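Local coordinates for protein putative endo-1,4-beta-xylanase (Bacteroides thetaiotaomicron VPI-5482, PDB 5MSX) that probably hydrolyses O-glycosidic bonds as a family 43 glycoside hydrolase, consistent with an arabinofuranosidase role in breaking down the plant pectin rhamnogalacturonan II, at residues Y166-R171 against P202-R207; E197-P202 against Y213-G218; G219-Q224 against G254-G259; Y225-S230 against D244-T249. One frame throughout, in Å; residues are numbered along the deposited sequence. Where two conformers were deposited one is given.

Following the chain from the N terminus, Y166-R171 comes first, on a strand of one blade of the family 43 beta-propeller. Its partner P202-R207 begins the next blade, so contact 1 joins two blades. Contact 2 opens at E197-P202, before contact 1 has closed, and ends at Y213-G218; the two cross and share Pro202. It lays the loop bearing the predicted proton donor Glu200 against the second strand of that blade. Contact 3 then opens at the hairpin loop G219-Q224 and closes at G254-G259. Nested within it, contact 4 pairs Y225-S230 with D244-T249, the blade's last two strands, before the chain leaves for the following blade.

Contact 1: Y166-R171 against P202-R207; sequences YVFWGR and PIFFKR
Phe168 and Phe204 stack between two neighbouring blades of the beta-propeller typical of family 43 hydrolases: Phe168 lies on strand 165-169 of one blade, Phe204 on strand 203-207, which starts the next. At the base of the Phe168 side chain, CB faces CB of Pro202 at 4.3 Å. With CG swung beside the backbone N (chi1 -69°), the ring reaches over to Phe204. Its CD1 comes 3.9 Å from CB of Phe204, CE1 sits 3.4 Å from Phe204 CG, and CE2 lies 3.6 Å from Phe204 CD2. The tip, CZ, also rests over the Phe204 ring, although the modelled closeness there is doubtful. The rings form an offset stack, with centroids 4.3 Å apart and planes inclined by only 18°. Phe204 CB adds a CH-pi contact over the face of the Phe168 ring that Phe204 covers, 21° off its normal. Beyond the stack, Phe158 meets Phe204 edge-to-face, and the carboxylate of Glu156 takes the Phe204 backbone N-H. The contact is buried and wholly apolar in its side chains. Toward the active-site end, the Pro202 ring packs on the Trp169-Gly170 backbone, close to Asp154, the residue predicted to tune and orient the proton donor. Here Pro202 CG touches Trp169 O at 3.7 Å.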
# COMPACT_ATOMS: atom_id res chain seq x y z
N TYR C 166 5.19 0.59 -12.51
CA TYR C 166 4.98 1.11 -13.87
C TYR C 166 3.89 0.32 -14.56
O TYR C 166 3.76 -0.90 -14.36
CB TYR C 166 6.25 1.01 -14.74
CG TYR C 166 7.45 1.73 -14.22
CD1 TYR C 166 8.30 1.14 -13.31
CD2 TYR C 166 7.76 3.01 -14.66
CE1 TYR C 166 9.40 1.82 -12.80
CE2 TYR C 166 8.87 3.69 -14.19
CZ TYR C 166 9.68 3.10 -13.26
OH TYR C 166 10.79 3.77 -12.81
N VAL C 167 3.11 1.00 -15.38
CA VAL C 167 2.12 0.36 -16.24
C VAL C 167 2.54 0.60 -17.70
O VAL C 167 2.81 1.72 -18.09
CB VAL C 167 0.67 0.79 -15.92
CG1 VAL C 167 0.45 2.31 -16.03
CG2 VAL C 167 -0.30 -0.00 -16.80
N PHE C 168 2.66 -0.49 -18.45
CA PHE C 168 2.91 -0.48 -19.89
C PHE C 168 1.62 -0.87 -20.61
O PHE C 168 0.93 -1.76 -20.18
CB PHE C 168 3.97 -1.54 -20.22
CG PHE C 168 5.34 -1.21 -19.73
CD1 PHE C 168 5.74 -1.59 -18.46
CD2 PHE C 168 6.24 -0.53 -20.54
CE1 PHE C 168 7.02 -1.29 -18.00
CE2 PHE C 168 7.53 -0.22 -20.09
CZ PHE C 168 7.91 -0.61 -18.82
N TRP C 169 1.29 -0.22 -21.71
CA TRP C 169 0.12 -0.64 -22.47
C TRP C 169 0.33 -0.49 -23.97
O TRP C 169 1.41 -0.17 -24.39
CB TRP C 169 -1.19 0.01 -21.92
CG TRP C 169 -1.40 1.48 -22.11
CD1 TRP C 169 -2.19 2.09 -23.08
CD2 TRP C 169 -0.91 2.54 -21.26
NE1 TRP C 169 -2.19 3.46 -22.89
CE2 TRP C 169 -1.42 3.77 -21.79
CE3 TRP C 169 -0.07 2.58 -20.15
CZ2 TRP C 169 -1.10 5.02 -21.23
CZ3 TRP C 169 0.24 3.83 -19.58
CH2 TRP C 169 -0.28 5.03 -20.13
N GLY C 170 -0.68 -0.81 -24.76
CA GLY C 170 -0.52 -0.86 -26.22
C GLY C 170 -0.12 0.46 -26.83
O GLY C 170 -0.27 1.53 -26.19
N ARG C 171 0.45 0.37 -28.02
CA ARG C 171 1.01 1.50 -28.78
C ARG C 171 2.19 2.18 -28.08
O ARG C 171 2.45 3.40 -28.22
CB ARG C 171 -0.10 2.48 -29.21
CG ARG C 171 -1.30 1.78 -29.84
CD ARG C 171 -2.14 2.75 -30.69
NE ARG C 171 -1.43 3.12 -31.94
CZ ARG C 171 -1.95 3.92 -32.89
NH1 ARG C 171 -3.17 4.47 -32.74
NH2 ARG C 171 -1.25 4.19 -33.99
N PRO C 202 2.36 -5.54 -24.94
CA PRO C 202 3.70 -5.35 -24.34
C PRO C 202 4.05 -6.40 -23.27
O PRO C 202 3.19 -6.85 -22.55
CB PRO C 202 3.62 -3.95 -23.72
CG PRO C 202 2.16 -3.66 -23.58
CD PRO C 202 1.47 -4.39 -24.69
N ILE C 203 5.30 -6.80 -23.23
CA ILE C 203 5.87 -7.64 -22.21
C ILE C 203 7.05 -6.88 -21.71
O ILE C 203 7.81 -6.36 -22.51
CB ILE C 203 6.36 -9.01 -22.81
CG1 ILE C 203 5.15 -9.81 -23.33
CG2 ILE C 203 7.25 -9.79 -21.82
CD1 ILE C 203 5.55 -11.04 -24.17
N PHE C 204 7.20 -6.79 -20.39
CA PHE C 204 8.34 -6.10 -19.78
C PHE C 204 8.88 -6.92 -18.62
O PHE C 204 8.11 -7.44 -17.78
CB PHE C 204 7.95 -4.70 -19.27
CG PHE C 204 9.11 -3.89 -18.80
CD1 PHE C 204 9.56 -4.00 -17.49
CD2 PHE C 204 9.78 -3.03 -19.68
CE1 PHE C 204 10.65 -3.26 -17.05
CE2 PHE C 204 10.87 -2.31 -19.25
CZ PHE C 204 11.31 -2.41 -17.92
N PHE C 205 10.20 -7.04 -18.58
CA PHE C 205 10.89 -7.68 -17.46
C PHE C 205 12.34 -7.20 -17.33
O PHE C 205 12.93 -6.62 -18.27
CB PHE C 205 10.82 -9.20 -17.55
CG PHE C 205 11.56 -9.76 -18.72
CD1 PHE C 205 10.94 -9.87 -19.96
CD2 PHE C 205 12.89 -10.18 -18.60
CE1 PHE C 205 11.64 -10.39 -21.05
CE2 PHE C 205 13.59 -10.66 -19.71
CZ PHE C 205 12.96 -10.75 -20.93
N LYS C 206 12.89 -7.47 -16.15
CA LYS C 206 14.24 -7.08 -15.80
C LYS C 206 15.05 -8.36 -15.53
O LYS C 206 14.61 -9.18 -14.74
CB LYS C 206 14.25 -6.21 -14.55
CG LYS C 206 15.61 -5.64 -14.19
CD LYS C 206 15.56 -4.86 -12.88
CE LYS C 206 16.75 -3.92 -12.72
NZ LYS C 206 16.48 -3.15 -11.48
N ARG C 207 16.22 -8.50 -16.14
CA ARG C 207 17.10 -9.62 -15.86
C ARG C 207 18.57 -9.17 -15.78
O ARG C 207 19.08 -8.57 -16.74
CB ARG C 207 16.96 -10.70 -16.93
CG ARG C 207 17.96 -11.85 -16.82
CD ARG C 207 17.71 -12.88 -17.89
NE ARG C 207 18.63 -14.03 -17.87
CZ ARG C 207 19.86 -14.04 -18.37
NH1 ARG C 207 20.43 -12.94 -18.90
NH2 ARG C 207 20.56 -15.16 -18.33

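Contact 2: E197-P202 against Y213-G218; sequences EYSEGP and YLYTIG
Thr216 and the Ser199-Glu200 pair form the polar centre of this contact. Ser199 OG donates to Thr216 O at 2.8 Å, in the carbonyl plane and onto a lone pair. One residue further on, Glu200 and Thr216 exchange two bonds: Glu200 N gives its hydrogen to Thr216 OG1 at 2.9 Å, while Thr216 N returns one to Glu200 O at 3.2 Å, nearly straight at 165°. Chi1 of 73° tucks OG1 between the threonine's own N and carbonyl carbon, where it faces the glutamate backbone. Pro202 continues the line, its CA lying 3.4 Å from Leu214 O as a CA-H...O contact.

Waters make the second shell. Thr216 OG1 donates to one of them, 2.7 Å away, which in turn donates to Tyr198 O and Gly218 O. A second water links Tyr198 O with Gly218 N, and a third donates to Ser199 OG beside Tyr213 OH. The two direct bonds to Thr216 pin the backbone that carries the carboxylate of Glu200, the predicted proton donor. Tyr198 OH donates to its OE1 at 2.8 Å, approaching from above the carboxylate plane, and Tyr223 OH bonds weakly to OE2. The carboxylate oxygen OD2 of Asp154 accepts from Gly201 N.

Strand 210-217 runs between two antiparallel neighbours, bonding to strand 203-207 through Leu214 and Ile203 and to strand 224-230 through Tyr215 and Ala226; the loop 197-202 leads straight into strand 203-207.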
# COMPACT_ATOMS: atom_id res chain seq x y z
N GLU C 197 5.28 0.28 -36.76
CA GLU C 197 3.87 -0.02 -37.04
C GLU C 197 3.05 -0.26 -35.78
O GLU C 197 3.60 -0.31 -34.67
CB GLU C 197 3.73 -1.17 -38.05
CG GLU C 197 4.42 -2.49 -37.72
CD GLU C 197 5.87 -2.56 -38.22
OE1 GLU C 197 6.21 -3.48 -39.00
OE2 GLU C 197 6.67 -1.69 -37.84
N TYR C 198 1.74 -0.35 -35.95
CA TYR C 198 0.84 -0.64 -34.84
C TYR C 198 1.37 -1.76 -33.93
O TYR C 198 1.69 -2.87 -34.40
CB TYR C 198 -0.55 -1.03 -35.35
CG TYR C 198 -1.45 -1.42 -34.21
CD1 TYR C 198 -1.88 -0.48 -33.28
CD2 TYR C 198 -1.83 -2.75 -34.01
CE1 TYR C 198 -2.67 -0.83 -32.20
CE2 TYR C 198 -2.62 -3.12 -32.92
CZ TYR C 198 -3.04 -2.15 -32.03
OH TYR C 198 -3.83 -2.53 -30.97
N SER C 199 1.38 -1.50 -32.62
CA SER C 199 1.89 -2.45 -31.64
C SER C 199 0.98 -2.61 -30.44
O SER C 199 0.31 -1.65 -29.97
CB SER C 199 3.26 -1.98 -31.14
OG SER C 199 3.70 -2.80 -30.06
N GLU C 200 0.95 -3.84 -29.93
CA GLU C 200 0.16 -4.15 -28.73
C GLU C 200 0.87 -5.21 -27.89
O GLU C 200 2.05 -5.45 -28.08
CB GLU C 200 -1.27 -4.54 -29.14
CG GLU C 200 -1.41 -5.83 -29.93
CD GLU C 200 -2.83 -6.05 -30.50
OE1 GLU C 200 -3.73 -5.20 -30.25
OE2 GLU C 200 -3.07 -7.07 -31.18
N GLY C 201 0.16 -5.82 -26.95
CA GLY C 201 0.73 -6.92 -26.16
C GLY C 201 2.11 -6.71 -25.56
O GLY C 201 2.95 -7.60 -25.63
N PRO C 202 2.36 -5.54 -24.94
CA PRO C 202 3.70 -5.35 -24.34
C PRO C 202 4.05 -6.40 -23.27
O PRO C 202 3.19 -6.85 -22.55
CB PRO C 202 3.62 -3.95 -23.72
CG PRO C 202 2.16 -3.66 -23.58
CD PRO C 202 1.47 -4.39 -24.69
N TYR C 213 11.97 -4.56 -23.09
CA TYR C 213 10.66 -4.16 -23.57
C TYR C 213 10.37 -4.87 -24.90
O TYR C 213 10.96 -4.54 -25.92
CB TYR C 213 10.57 -2.63 -23.77
CG TYR C 213 9.23 -2.23 -24.29
CD1 TYR C 213 8.14 -2.30 -23.48
CD2 TYR C 213 9.06 -1.84 -25.62
CE1 TYR C 213 6.88 -2.03 -23.95
CE2 TYR C 213 7.80 -1.53 -26.11
CZ TYR C 213 6.71 -1.65 -25.28
OH TYR C 213 5.44 -1.35 -25.69
N LEU C 214 9.45 -5.82 -24.86
CA LEU C 214 9.03 -6.59 -26.03
C LEU C 214 7.67 -6.08 -26.44
O LEU C 214 6.81 -5.86 -25.58
CB LEU C 214 8.88 -8.10 -25.67
CG LEU C 214 10.14 -8.95 -25.46
CD1 LEU C 214 11.06 -8.42 -24.38
CD2 LEU C 214 9.71 -10.37 -25.11
N TYR C 215 7.46 -5.93 -27.74
CA TYR C 215 6.25 -5.35 -28.29
C TYR C 215 5.86 -6.09 -29.58
O TYR C 215 6.72 -6.54 -30.34
CB TYR C 215 6.49 -3.84 -28.51
CG TYR C 215 7.58 -3.51 -29.51
CD1 TYR C 215 8.92 -3.50 -29.14
CD2 TYR C 215 7.27 -3.20 -30.83
CE1 TYR C 215 9.92 -3.23 -30.06
CE2 TYR C 215 8.27 -2.90 -31.77
CZ TYR C 215 9.58 -2.92 -31.39
OH TYR C 215 10.55 -2.65 -32.32
N THR C 216 4.57 -6.25 -29.82
CA THR C 216 4.11 -6.89 -31.07
C THR C 216 4.13 -5.93 -32.23
O THR C 216 4.06 -4.70 -32.06
CB THR C 216 2.68 -7.50 -31.00
OG1 THR C 216 1.65 -6.47 -30.99
CG2 THR C 216 2.56 -8.42 -29.83
N ILE C 217 4.31 -6.54 -33.41
CA ILE C 217 4.18 -5.92 -34.71
C ILE C 217 3.26 -6.83 -35.57
O ILE C 217 3.30 -8.05 -35.41
CB ILE C 217 5.59 -5.79 -35.32
CG1 ILE C 217 6.37 -4.67 -34.61
CG2 ILE C 217 5.58 -5.57 -36.81
CD1 ILE C 217 5.59 -3.38 -34.43
N GLY C 218 2.46 -6.25 -36.47
CA GLY C 218 1.56 -7.02 -37.33
C GLY C 218 0.36 -7.54 -36.58
O GLY C 218 0.03 -7.10 -35.48
O HOH W 1 0.68 -5.64 -33.39
O HOH W 2 1.28 -3.73 -36.88
O HOH W 3 3.15 -1.84 -27.57

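Contact 3: G219-Q224 against G254-G259; sequences GDEKYQ and GIFGPG
Phe256 opens the contact against Glu221, its CB lying 4.3 Å from Glu221 CG. Only the aliphatic part of the glutamate takes part, because its carboxylate turns away to the backbone N-H groups of Met342, Lys343 and Asp344. The Phe256 backbone N donates to Glu278 OE1.

Gly257 comes next, with positive phi, and packs hard against the turn 219-224. Its CA makes a CA-H...O contact with Asp220 O at 3.4 Å, and its carbonyl carbon lies 3.6 Å from Tyr223 CB. A water donates both to Gly257 O, at 2.8 Å, and to Asp220 O, at 2.7 Å, sitting at the edge of the Tyr223 ring and in its plane. The two segments are both connections of the propeller: 219-224, with its short 3-10 turn, is the hairpin loop between strands 210-217 and 224-230, whereas 254-259 leads from strand 245-247 to strand 261-264.

Pro258 is the centre of an inverse gamma turn, and its CD touches Tyr223 O at 3.5 Å.

Gly259 then lays its CA over one face of the Tyr223 ring, 3.8 Å from the centroid and 17° off the normal, a CH-pi contact. Gly219 CA covers the opposite face. Flanked so, the ring carries its OH to a weak hydrogen bond with Glu200 OE2, and the next residue, His260, is a calcium ligand in a structure of this protein.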
# COMPACT_ATOMS: atom_id res chain seq x y z
N GLY C 219 -0.30 -8.51 -37.20
CA GLY C 219 -1.49 -9.15 -36.65
C GLY C 219 -1.78 -10.41 -37.49
O GLY C 219 -1.19 -10.59 -38.56
N ASP C 220 -2.66 -11.27 -37.00
CA ASP C 220 -3.03 -12.54 -37.68
C ASP C 220 -1.76 -13.34 -37.93
O ASP C 220 -0.91 -13.39 -37.04
CB ASP C 220 -3.86 -12.26 -38.96
CG ASP C 220 -5.09 -11.39 -38.67
OD1 ASP C 220 -5.85 -11.72 -37.74
OD2 ASP C 220 -5.28 -10.36 -39.34
N GLU C 221 -1.58 -13.91 -39.13
CA GLU C 221 -0.40 -14.71 -39.44
C GLU C 221 0.85 -13.87 -39.44
O GLU C 221 1.92 -14.43 -39.26
CB GLU C 221 -0.47 -15.40 -40.83
CG GLU C 221 -1.68 -16.29 -41.05
CD GLU C 221 -2.80 -15.58 -41.80
OE1 GLU C 221 -3.15 -14.42 -41.42
OE2 GLU C 221 -3.37 -16.18 -42.75
N LYS C 222 0.72 -12.55 -39.65
CA LYS C 222 1.93 -11.67 -39.63
C LYS C 222 2.37 -11.18 -38.25
O LYS C 222 3.32 -10.43 -38.16
CB LYS C 222 1.78 -10.48 -40.58
CG LYS C 222 1.49 -10.85 -42.02
CD LYS C 222 2.69 -11.45 -42.73
CE LYS C 222 2.29 -12.08 -44.07
NZ LYS C 222 3.48 -12.54 -44.85
N TYR C 223 1.71 -11.60 -37.17
CA TYR C 223 2.13 -11.26 -35.80
C TYR C 223 3.61 -11.62 -35.58
O TYR C 223 4.05 -12.71 -35.97
CB TYR C 223 1.29 -12.04 -34.81
CG TYR C 223 0.38 -11.29 -33.87
CD1 TYR C 223 0.77 -10.07 -33.29
CD2 TYR C 223 -0.82 -11.86 -33.44
CE1 TYR C 223 -0.04 -9.42 -32.37
CE2 TYR C 223 -1.63 -11.21 -32.49
CZ TYR C 223 -1.22 -10.00 -31.96
OH TYR C 223 -1.96 -9.34 -31.03
N GLN C 224 4.38 -10.67 -35.05
CA GLN C 224 5.75 -10.88 -34.60
C GLN C 224 5.96 -10.16 -33.26
O GLN C 224 5.23 -9.19 -32.93
CB GLN C 224 6.74 -10.33 -35.60
CG GLN C 224 6.62 -10.89 -37.00
CD GLN C 224 7.54 -10.18 -37.99
OE1 GLN C 224 7.40 -9.00 -38.21
NE2 GLN C 224 8.47 -10.89 -38.56
N GLY C 254 5.16 -25.00 -39.54
CA GLY C 254 3.71 -24.74 -39.56
C GLY C 254 3.24 -23.94 -38.32
O GLY C 254 2.20 -24.27 -37.72
N ILE C 255 4.01 -22.91 -37.95
CA ILE C 255 3.69 -22.06 -36.78
C ILE C 255 3.53 -20.62 -37.24
O ILE C 255 4.51 -19.98 -37.59
CB ILE C 255 4.74 -22.20 -35.66
CG1 ILE C 255 4.72 -23.65 -35.14
CG2 ILE C 255 4.47 -21.21 -34.51
CD1 ILE C 255 5.96 -24.04 -34.36
N PHE C 256 2.28 -20.14 -37.25
CA PHE C 256 1.91 -18.87 -37.86
C PHE C 256 1.52 -17.81 -36.82
O PHE C 256 0.68 -18.07 -35.94
CB PHE C 256 0.73 -19.09 -38.82
CG PHE C 256 1.07 -19.94 -40.01
CD1 PHE C 256 0.96 -21.32 -39.96
CD2 PHE C 256 1.52 -19.35 -41.19
CE1 PHE C 256 1.28 -22.11 -41.06
CE2 PHE C 256 1.86 -20.13 -42.29
CZ PHE C 256 1.72 -21.51 -42.24
N GLY C 257 2.11 -16.63 -36.93
CA GLY C 257 1.67 -15.46 -36.20
C GLY C 257 1.83 -15.63 -34.70
O GLY C 257 0.84 -15.59 -33.97
N PRO C 258 3.08 -15.86 -34.23
CA PRO C 258 3.39 -16.00 -32.81
C PRO C 258 3.34 -14.68 -32.06
O PRO C 258 4.36 -14.01 -31.85
CB PRO C 258 4.80 -16.59 -32.80
CG PRO C 258 5.41 -16.08 -34.02
CD PRO C 258 4.29 -16.10 -35.05
N GLY C 259 2.13 -14.33 -31.63
CA GLY C 259 1.88 -13.04 -30.99
C GLY C 259 1.56 -13.03 -29.51
O GLY C 259 2.00 -13.86 -28.74
O HOH W 4 -1.64 -15.16 -35.12

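Contact 4: Y225-S230 against D244-T249; sequences YAYVMS and DIISTT. With EDO (1,2-ethanediol), chain B.
Tyr225 O is gripped by two successive N-H groups, a classic beta bulge: Ile246 N donates at 2.9 Å, and Ser247 N adds a weak, longer bond. Ile245 CA brings a CA-H...O contact to the same oxygen. In return, Tyr225 N donates to Ser247 O at 3.1 Å and, weakly, to Ser247 OG. That hydroxyl, placed between its own backbone N and carbonyl carbon (chi1 73°), lies at the edge of the Tyr225 ring, in plane, 3.4 Å from Tyr225 CB, and has its stronger partner in Pro258 O. Farther along, Asp244 O receives a weak bond from Tyr227 N. Ile246 CG2 rests 3.6 Å from both CD1 and CE1 of Tyr227, the side chains crossing at about a right angle. A water donates to Tyr227 O and to Asp244 OD2, whose partner oxygen OD1 pairs with Arg195. Ile245 N donates to O2 of a 1,2-ethanediol, probably from the crystallisation liquor, at 2.9 Å. The bulge and weak bonds suggest that 245-247 is loosely bonded to strand 224-230, held chiefly by Ile246 N to Tyr225 O and Tyr225 N to Ser247 O, while hydrogen bonds of Tyr225 OH with Gly201 O and Gly261 N fix the ring's far end.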
# COMPACT_ATOMS: atom_id res chain seq x y z
N TYR C 225 6.93 -10.64 -32.50
CA TYR C 225 7.45 -9.86 -31.36
C TYR C 225 8.82 -9.34 -31.75
O TYR C 225 9.68 -10.06 -32.30
CB TYR C 225 7.53 -10.69 -30.07
CG TYR C 225 6.37 -10.55 -29.12
CD1 TYR C 225 6.23 -9.42 -28.33
CD2 TYR C 225 5.38 -11.54 -29.01
CE1 TYR C 225 5.16 -9.27 -27.44
CE2 TYR C 225 4.30 -11.40 -28.13
CZ TYR C 225 4.21 -10.26 -27.33
OH TYR C 225 3.16 -10.08 -26.44
N ALA C 226 9.01 -8.06 -31.43
CA ALA C 226 10.30 -7.39 -31.49
C ALA C 226 10.63 -6.87 -30.10
O ALA C 226 9.79 -6.96 -29.18
CB ALA C 226 10.25 -6.27 -32.51
N TYR C 227 11.84 -6.34 -29.91
CA TYR C 227 12.21 -5.82 -28.60
C TYR C 227 13.32 -4.78 -28.66
O TYR C 227 13.99 -4.63 -29.68
CB TYR C 227 12.59 -6.94 -27.60
CG TYR C 227 14.01 -7.39 -27.71
CD1 TYR C 227 14.45 -8.10 -28.83
CD2 TYR C 227 14.94 -7.10 -26.72
CE1 TYR C 227 15.75 -8.54 -28.95
CE2 TYR C 227 16.26 -7.53 -26.84
CZ TYR C 227 16.65 -8.25 -27.96
OH TYR C 227 17.96 -8.70 -28.09
N VAL C 228 13.41 -4.04 -27.56
CA VAL C 228 14.48 -3.11 -27.23
C VAL C 228 14.91 -3.33 -25.77
O VAL C 228 14.21 -3.99 -24.98
CB VAL C 228 14.06 -1.63 -27.45
CG1 VAL C 228 13.79 -1.38 -28.92
CG2 VAL C 228 12.83 -1.22 -26.62
N MET C 229 16.07 -2.78 -25.43
CA MET C 229 16.71 -3.00 -24.11
C MET C 229 17.18 -1.69 -23.52
O MET C 229 17.59 -0.80 -24.27
CB MET C 229 17.96 -3.83 -24.23
CG MET C 229 17.74 -5.27 -24.48
SD MET C 229 19.33 -6.03 -24.91
CE MET C 229 19.78 -5.25 -26.43
N SER C 230 17.15 -1.60 -22.20
CA SER C 230 17.77 -0.48 -21.52
C SER C 230 18.53 -0.93 -20.30
O SER C 230 18.10 -1.84 -19.58
CB SER C 230 16.71 0.51 -21.08
OG SER C 230 17.33 1.51 -20.28
N ASP C 244 16.60 -8.00 -33.61
CA ASP C 244 15.50 -7.53 -32.73
C ASP C 244 14.14 -8.28 -32.89
O ASP C 244 13.24 -8.08 -32.09
CB ASP C 244 15.31 -5.99 -32.86
CG ASP C 244 14.69 -5.56 -34.21
OD1 ASP C 244 14.92 -6.26 -35.23
OD2 ASP C 244 13.94 -4.55 -34.24
N ILE C 245 14.00 -9.15 -33.90
CA ILE C 245 12.78 -9.93 -34.07
C ILE C 245 12.95 -11.26 -33.34
O ILE C 245 13.76 -12.08 -33.71
CB ILE C 245 12.45 -10.21 -35.54
CG1 ILE C 245 12.21 -8.89 -36.31
CG2 ILE C 245 11.23 -11.10 -35.66
CD1 ILE C 245 10.85 -8.26 -36.13
N ILE C 246 12.17 -11.46 -32.30
CA ILE C 246 12.35 -12.64 -31.48
C ILE C 246 11.31 -13.74 -31.71
O ILE C 246 11.58 -14.84 -31.33
CB ILE C 246 12.55 -12.32 -30.00
CG1 ILE C 246 11.34 -11.63 -29.40
CG2 ILE C 246 13.81 -11.47 -29.82
CD1 ILE C 246 11.60 -11.15 -27.99
N SER C 247 10.16 -13.43 -32.30
CA SER C 247 9.20 -14.46 -32.72
C SER C 247 8.59 -14.05 -34.02
O SER C 247 8.31 -12.88 -34.23
CB SER C 247 8.11 -14.72 -31.67
OG SER C 247 7.17 -13.67 -31.59
N THR C 248 8.44 -15.02 -34.91
CA THR C 248 7.91 -14.79 -36.25
C THR C 248 7.43 -16.12 -36.84
O THR C 248 7.85 -17.18 -36.37
CB THR C 248 8.96 -14.12 -37.18
OG1 THR C 248 8.31 -13.69 -38.38
CG2 THR C 248 10.13 -15.08 -37.55
N THR C 249 6.56 -16.07 -37.84
CA THR C 249 6.09 -17.29 -38.53
C THR C 249 7.27 -18.20 -38.93
O THR C 249 8.29 -17.72 -39.42
CB THR C 249 5.22 -16.93 -39.75
OG1 THR C 249 3.97 -16.40 -39.28
CG2 THR C 249 4.96 -18.18 -40.68
C1 EDO B . 16.16 -9.19 -38.48
O1 EDO B . 17.49 -9.69 -38.33
C2 EDO B . 15.68 -8.75 -37.12
O2 EDO B . 15.75 -9.81 -36.16
O HOH W 5 13.12 -3.54 -31.99